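Local coordinates for protein pectinesterase (Sitophilus oryzae, PDB 4PMH) that hydrolyses the methyl esters of pectin, releasing methanol, and probably serves the weevil in digesting plant cell walls, at residues A[88-93]-A[158-163]; A[96-101]-A[190-195]. All blocks are in the same frame, centred on the assembly; numbering follows the deposited sequence.

Contact 1 (A[88-93]-A[158-163]); sequences PLTIYG and AVQIVN
Thr90 and Gln160 sit side by side on neighbouring parallel strands, 89-93 and 160-162, of the right-handed parallel beta-helix on which pectinesterases are built. Here two successive coils stack in register, the short strand axes 4.8 Å apart and 8° from parallel. The backbone ladder runs unbroken: Gln160 N donates a hydrogen bond to Leu89 O (2.8 Å), Ile91 N to Gln160 O, Val162 N to Ile91 O, and Gly93 N to Val162 O.

On the face carrying Thr90, Gln160, Tyr92 and Val162, Thr90 OG1 donates to Gln160 OE1 at 2.7 Å, reaching it from above the plane of the amide carbonyl. Gln160 presents that oxygen on a chain extended beyond CG (chi2 -180°). Its NE2 bonds onward to Gln189 of the next coil, while Arg66 of the preceding one bonds to Thr90 OG1, so that a polar ladder climbs across several coils. Tyr92 CB and Val162 CB touch at 3.7 Å; the ring of Tyr92 leads away from strand 160-162, and its OH hydrogen-bonds to Lys39 O.

The other face is apolar. Ile91 lays its CD1 against Val159 CG1 at 3.9 Å; Val159 and Ile161 in turn rest on Val154 of strand 152-154. Leu89, at the start of its strand, packs on Ala58 and Ile59 of helix 51-61.

Past the last of these backbone bonds, the side chain of Asn163 adds another. With CG anti to the backbone N (chi1 -166°), its ND2 donates to Gly93 O at 2.9 Å, from above the carbonyl plane, and also hydrogen-bonds to Gly95 O.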
loop_
_atom_site.group_PDB
_atom_site.type_symbol
_atom_site.label_atom_id
_atom_site.label_comp_id
_atom_site.label_asym_id
_atom_site.label_seq_id
_atom_site.Cartn_x
_atom_site.Cartn_y
_atom_site.Cartn_z
ATOM N N PRO A 88 -21.489 -1.811 -0.525
ATOM C CA PRO A 88 -20.309 -2.126 -1.343
ATOM C C PRO A 88 -20.143 -1.101 -2.470
ATOM O O PRO A 88 -21.075 -0.863 -3.236
ATOM C CB PRO A 88 -20.605 -3.542 -1.901
ATOM C CG PRO A 88 -21.851 -3.989 -1.204
ATOM C CD PRO A 88 -22.591 -2.732 -0.841
ATOM N N LEU A 89 -18.950 -0.525 -2.577
ATOM C CA LEU A 89 -18.681 0.517 -3.546
ATOM C C LEU A 89 -17.570 0.142 -4.527
ATOM O O LEU A 89 -16.528 -0.396 -4.138
ATOM C CB LEU A 89 -18.274 1.785 -2.804
ATOM C CG LEU A 89 -19.205 2.355 -1.730
ATOM C CD1 LEU A 89 -18.534 3.573 -1.080
ATOM C CD2 LEU A 89 -20.532 2.778 -2.299
ATOM N N THR A 90 -17.811 0.425 -5.809
ATOM C CA THR A 90 -16.798 0.351 -6.847
ATOM C C THR A 90 -16.610 1.769 -7.380
ATOM O O THR A 90 -17.571 2.401 -7.816
ATOM C CB THR A 90 -17.263 -0.586 -7.975
ATOM O OG1 THR A 90 -17.408 -1.900 -7.438
ATOM C CG2 THR A 90 -16.279 -0.613 -9.120
ATOM N N ILE A 91 -15.390 2.280 -7.300
ATOM C CA ILE A 91 -15.064 3.608 -7.793
ATOM C C ILE A 91 -14.090 3.430 -8.937
ATOM O O ILE A 91 -12.974 2.950 -8.728
ATOM C CB ILE A 91 -14.435 4.485 -6.674
ATOM C CG1 ILE A 91 -15.416 4.653 -5.506
ATOM C CG2 ILE A 91 -14.037 5.870 -7.203
ATOM C CD1 ILE A 91 -15.181 3.696 -4.370
ATOM N N TYR A 92 -14.504 3.814 -10.148
ATOM C CA TYR A 92 -13.676 3.627 -11.315
ATOM C C TYR A 92 -13.561 4.823 -12.223
ATOM O O TYR A 92 -14.499 5.575 -12.381
ATOM C CB TYR A 92 -14.144 2.421 -12.114
ATOM C CG TYR A 92 -15.447 2.583 -12.852
ATOM C CD1 TYR A 92 -16.651 2.298 -12.242
ATOM C CD2 TYR A 92 -15.460 2.971 -14.159
ATOM C CE1 TYR A 92 -17.854 2.418 -12.937
ATOM C CE2 TYR A 92 -16.637 3.081 -14.870
ATOM C CZ TYR A 92 -17.833 2.807 -14.244
ATOM O OH TYR A 92 -19.011 2.944 -14.941
ATOM N N GLY A 93 -12.395 4.956 -12.835
ATOM C CA GLY A 93 -12.135 6.021 -13.787
ATOM C C GLY A 93 -12.829 5.712 -15.111
ATOM O O GLY A 93 -12.878 4.558 -15.553
ATOM N N ALA A 158 -14.990 -4.116 1.288
ATOM C CA ALA A 158 -15.632 -4.446 0.009
ATOM C C ALA A 158 -15.537 -3.372 -1.087
ATOM O O ALA A 158 -16.251 -3.430 -2.100
ATOM C CB ALA A 158 -17.104 -4.787 0.252
ATOM N N VAL A 159 -14.669 -2.384 -0.881
ATOM C CA VAL A 159 -14.461 -1.365 -1.865
ATOM C C VAL A 159 -13.588 -1.895 -2.994
ATOM O O VAL A 159 -12.577 -2.569 -2.748
ATOM C CB VAL A 159 -13.765 -0.123 -1.250
ATOM C CG1 VAL A 159 -13.416 0.866 -2.332
ATOM C CG2 VAL A 159 -14.663 0.510 -0.215
ATOM N N GLN A 160 -13.979 -1.554 -4.221
ATOM C CA GLN A 160 -13.199 -1.803 -5.411
ATOM C C GLN A 160 -12.732 -0.445 -5.988
ATOM O O GLN A 160 -13.536 0.490 -6.131
ATOM C CB GLN A 160 -14.040 -2.571 -6.454
ATOM C CG GLN A 160 -14.533 -3.939 -5.980
ATOM C CD GLN A 160 -15.354 -4.670 -7.035
ATOM O OE1 GLN A 160 -15.876 -4.057 -7.975
ATOM N NE2 GLN A 160 -15.507 -5.972 -6.865
ATOM N N ILE A 161 -11.432 -0.332 -6.281
ATOM C CA ILE A 161 -10.859 0.868 -6.884
ATOM C C ILE A 161 -10.269 0.428 -8.213
ATOM O O ILE A 161 -9.432 -0.470 -8.240
ATOM C CB ILE A 161 -9.743 1.491 -6.000
ATOM C CG1 ILE A 161 -10.281 1.924 -4.644
ATOM C CG2 ILE A 161 -9.146 2.698 -6.702
ATOM C CD1 ILE A 161 -9.184 2.375 -3.674
ATOM N N VAL A 162 -10.705 1.040 -9.308
ATOM C CA VAL A 162 -10.444 0.490 -10.641
ATOM C C VAL A 162 -10.111 1.594 -11.625
ATOM O O VAL A 162 -10.746 2.644 -11.601
ATOM C CB VAL A 162 -11.695 -0.242 -11.160
ATOM C CG1 VAL A 162 -11.428 -0.922 -12.500
ATOM C CG2 VAL A 162 -12.190 -1.223 -10.118
ATOM N N ASN A 163 -9.127 1.349 -12.490
ATOM C CA ASN A 163 -8.875 2.211 -13.645
ATOM C C ASN A 163 -8.726 3.704 -13.292
ATOM O O ASN A 163 -9.365 4.564 -13.862
ATOM C CB ASN A 163 -9.985 2.015 -14.694
ATOM C CG ASN A 163 -9.627 2.619 -16.048
ATOM O OD1 ASN A 163 -8.469 2.612 -16.445
ATOM N ND2 ASN A 163 -10.620 3.124 -16.758
#

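Contact 2 (A[96-101]-A[190-195]); sequences SSPSDT and IHNARL
Pro98 presses its ring into the bend at Asn192 and Ala193, and most of the tight packing of this contact is its work. CB of the proline comes to 3.2 Å from Asn192 O, and CG lies 3.8 Å from OD1 of the same asparagine, whose side chain crosses the ring at about a right angle. The same CB and CG also meet the aliphatic part of Arg194, with Pro98 CG 4.0 Å from Arg194 CG. No direct hydrogen bond joins the two segments; the direct contact is van der Waals packing.

Both segments belong to turns of the parallel beta-helix, where the chain passes from one of its long sheets to another: 96-101 links strand 89-93 to strand 101-105, while the segment 190-195 rounds the corner from strand 188-191 to strand 194-196. Asn192 turns that corner with positive phi and psi, the left-handed helical conformation. Asn163, at the corner of the coil between them, touches both Pro98 and Asn192.

The loop brings its own bracing to the contact. Ser97 N donates to Asp100 OD2 at 3.0 Å, and the hydroxyls of Ser97 and Ser99 hydrogen-bond to each other, OG to OG at 2.7 Å.

Toward solvent the fit slackens. Ser99 meets the arginine through CA and CB, each 3.6 Å from Arg194 NH1, with CB oblique to the guanidinium. The bend of the Arg194 chain at chi3 (56°) carries that group to the serine; the stronger polar partner of NH1 is Ser165 OG. Two waters span the remaining distance: one accepts weakly from Arg194 NH1 and donates to Ser99 O, while the other accepts from Asn192 ND2 and donates to Ser96 O at 2.7 Å.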
loop_
_atom_site.group_PDB
_atom_site.type_symbol
_atom_site.label_atom_id
_atom_site.label_comp_id
_atom_site.label_asym_id
_atom_site.label_seq_id
_atom_site.Cartn_x
_atom_site.Cartn_y
_atom_site.Cartn_z
ATOM N N SER A 96 -9.878 5.553 -20.972
ATOM C CA SER A 96 -9.428 4.325 -21.628
ATOM C C SER A 96 -8.266 3.674 -20.881
ATOM O O SER A 96 -8.115 2.446 -20.897
ATOM C CB SER A 96 -8.997 4.599 -23.081
ATOM O OG SER A 96 -8.563 3.389 -23.678
ATOM N N SER A 97 -7.459 4.523 -20.241
ATOM C CA SER A 97 -6.300 4.122 -19.468
ATOM C C SER A 97 -6.470 4.659 -18.038
ATOM O O SER A 97 -7.100 5.694 -17.847
ATOM C CB SER A 97 -5.049 4.719 -20.119
ATOM O OG SER A 97 -3.983 4.890 -19.197
ATOM N N PRO A 98 -5.883 3.983 -17.028
ATOM C CA PRO A 98 -6.003 4.536 -15.667
ATOM C C PRO A 98 -5.316 5.884 -15.496
ATOM O O PRO A 98 -5.643 6.625 -14.571
ATOM C CB PRO A 98 -5.306 3.494 -14.782
ATOM C CG PRO A 98 -4.444 2.686 -15.708
ATOM C CD PRO A 98 -5.162 2.691 -17.042
ATOM N N SER A 99 -4.377 6.203 -16.376
ATOM C CA SER A 99 -3.714 7.520 -16.329
ATOM C C SER A 99 -4.646 8.677 -16.716
ATOM O O SER A 99 -4.351 9.840 -16.415
ATOM C CB SER A 99 -2.461 7.508 -17.207
ATOM O OG SER A 99 -2.807 7.236 -18.551
ATOM N N ASP A 100 -5.774 8.354 -17.358
ATOM C CA ASP A 100 -6.746 9.350 -17.791
ATOM C C ASP A 100 -7.598 9.958 -16.646
ATOM O O ASP A 100 -8.311 10.929 -16.858
ATOM C CB ASP A 100 -7.690 8.735 -18.839
ATOM C CG ASP A 100 -6.977 8.375 -20.136
ATOM O OD1 ASP A 100 -5.916 8.972 -20.419
ATOM O OD2 ASP A 100 -7.465 7.476 -20.864
ATOM N N THR A 101 -7.560 9.358 -15.462
ATOM C CA THR A 101 -8.315 9.838 -14.325
ATOM C C THR A 101 -7.363 9.947 -13.146
ATOM O O THR A 101 -6.889 8.943 -12.646
ATOM C CB THR A 101 -9.472 8.889 -14.009
ATOM O OG1 THR A 101 -10.220 8.643 -15.208
ATOM C CG2 THR A 101 -10.376 9.504 -12.952
ATOM N N ILE A 190 -8.019 -3.550 -5.611
ATOM C CA ILE A 190 -7.466 -2.449 -6.408
ATOM C C ILE A 190 -7.031 -3.037 -7.744
ATOM O O ILE A 190 -6.175 -3.926 -7.782
ATOM C CB ILE A 190 -6.230 -1.831 -5.731
ATOM C CG1 ILE A 190 -6.552 -1.321 -4.339
ATOM C CG2 ILE A 190 -5.667 -0.705 -6.580
ATOM C CD1 ILE A 190 -6.686 -2.399 -3.298
ATOM N N HIS A 191 -7.625 -2.586 -8.844
ATOM C CA HIS A 191 -7.411 -3.243 -10.125
ATOM C C HIS A 191 -7.143 -2.231 -11.222
ATOM O O HIS A 191 -7.921 -1.298 -11.405
ATOM C CB HIS A 191 -8.611 -4.108 -10.464
ATOM C CG HIS A 191 -8.523 -4.792 -11.793
ATOM N ND1 HIS A 191 -7.518 -5.681 -12.110
ATOM C CD2 HIS A 191 -9.352 -4.768 -12.864
ATOM C CE1 HIS A 191 -7.711 -6.144 -13.334
ATOM N NE2 HIS A 191 -8.820 -5.610 -13.813
ATOM N N ASN A 192 -6.042 -2.411 -11.948
ATOM C CA ASN A 192 -5.727 -1.545 -13.075
ATOM C C ASN A 192 -5.587 -0.081 -12.641
ATOM O O ASN A 192 -6.164 0.811 -13.228
ATOM C CB ASN A 192 -6.777 -1.695 -14.188
ATOM C CG ASN A 192 -6.340 -1.049 -15.498
ATOM O OD1 ASN A 192 -5.157 -1.078 -15.873
ATOM N ND2 ASN A 192 -7.296 -0.446 -16.201
ATOM N N ALA A 193 -4.798 0.148 -11.608
ATOM C CA ALA A 193 -4.650 1.472 -11.044
ATOM C C ALA A 193 -3.200 1.871 -11.029
ATOM O O ALA A 193 -2.301 1.046 -11.279
ATOM C CB ALA A 193 -5.226 1.498 -9.626
ATOM N N ARG A 194 -2.977 3.152 -10.751
ATOM C CA ARG A 194 -1.649 3.722 -10.669
ATOM C C ARG A 194 -1.595 4.512 -9.348
ATOM O O ARG A 194 -2.429 5.386 -9.117
ATOM C CB ARG A 194 -1.400 4.652 -11.883
ATOM C CG ARG A 194 -1.512 3.992 -13.269
ATOM C CD ARG A 194 -1.361 4.966 -14.446
ATOM N NE ARG A 194 -0.106 5.728 -14.402
ATOM C CZ ARG A 194 0.020 7.045 -14.168
ATOM N NH1 ARG A 194 -1.028 7.846 -13.970
ATOM N NH2 ARG A 194 1.240 7.585 -14.137
ATOM N N LEU A 195 -0.643 4.184 -8.487
ATOM C CA LEU A 195 -0.528 4.766 -7.167
ATOM C C LEU A 195 0.846 5.446 -7.092
ATOM O O LEU A 195 1.867 4.777 -7.226
ATOM C CB LEU A 195 -0.718 3.667 -6.091
ATOM C CG LEU A 195 -1.984 2.801 -6.230
ATOM C CD1 LEU A 195 -1.946 1.638 -5.256
ATOM C CD2 LEU A 195 -3.236 3.643 -6.013
HETATM O O HOH W 1 -8.078 0.885 -18.640
HETATM O O HOH W 2 -2.096 10.514 -14.669
#

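How the contacts relate
From the N terminus the chain passes through 88-93, turns at 96-101, and runs on through the helices between residues 113 and 148 before 158-163 returns beside 88-93, closing the loop of contact 1. One coil later 190-195 comes up against 96-101 and closes contact 2. The two closures cross, since their segments alternate along the sequence. Strand 160-162 is the common neighbour: it lies between 89-93 and 188-191 in the large parallel sheet, and Ile161 O probably accepts from His191 N at 2.8 Å. Contact 1 thus joins adjacent strands of that sheet, whereas contact 2 ties the corners of two coils across the one between them.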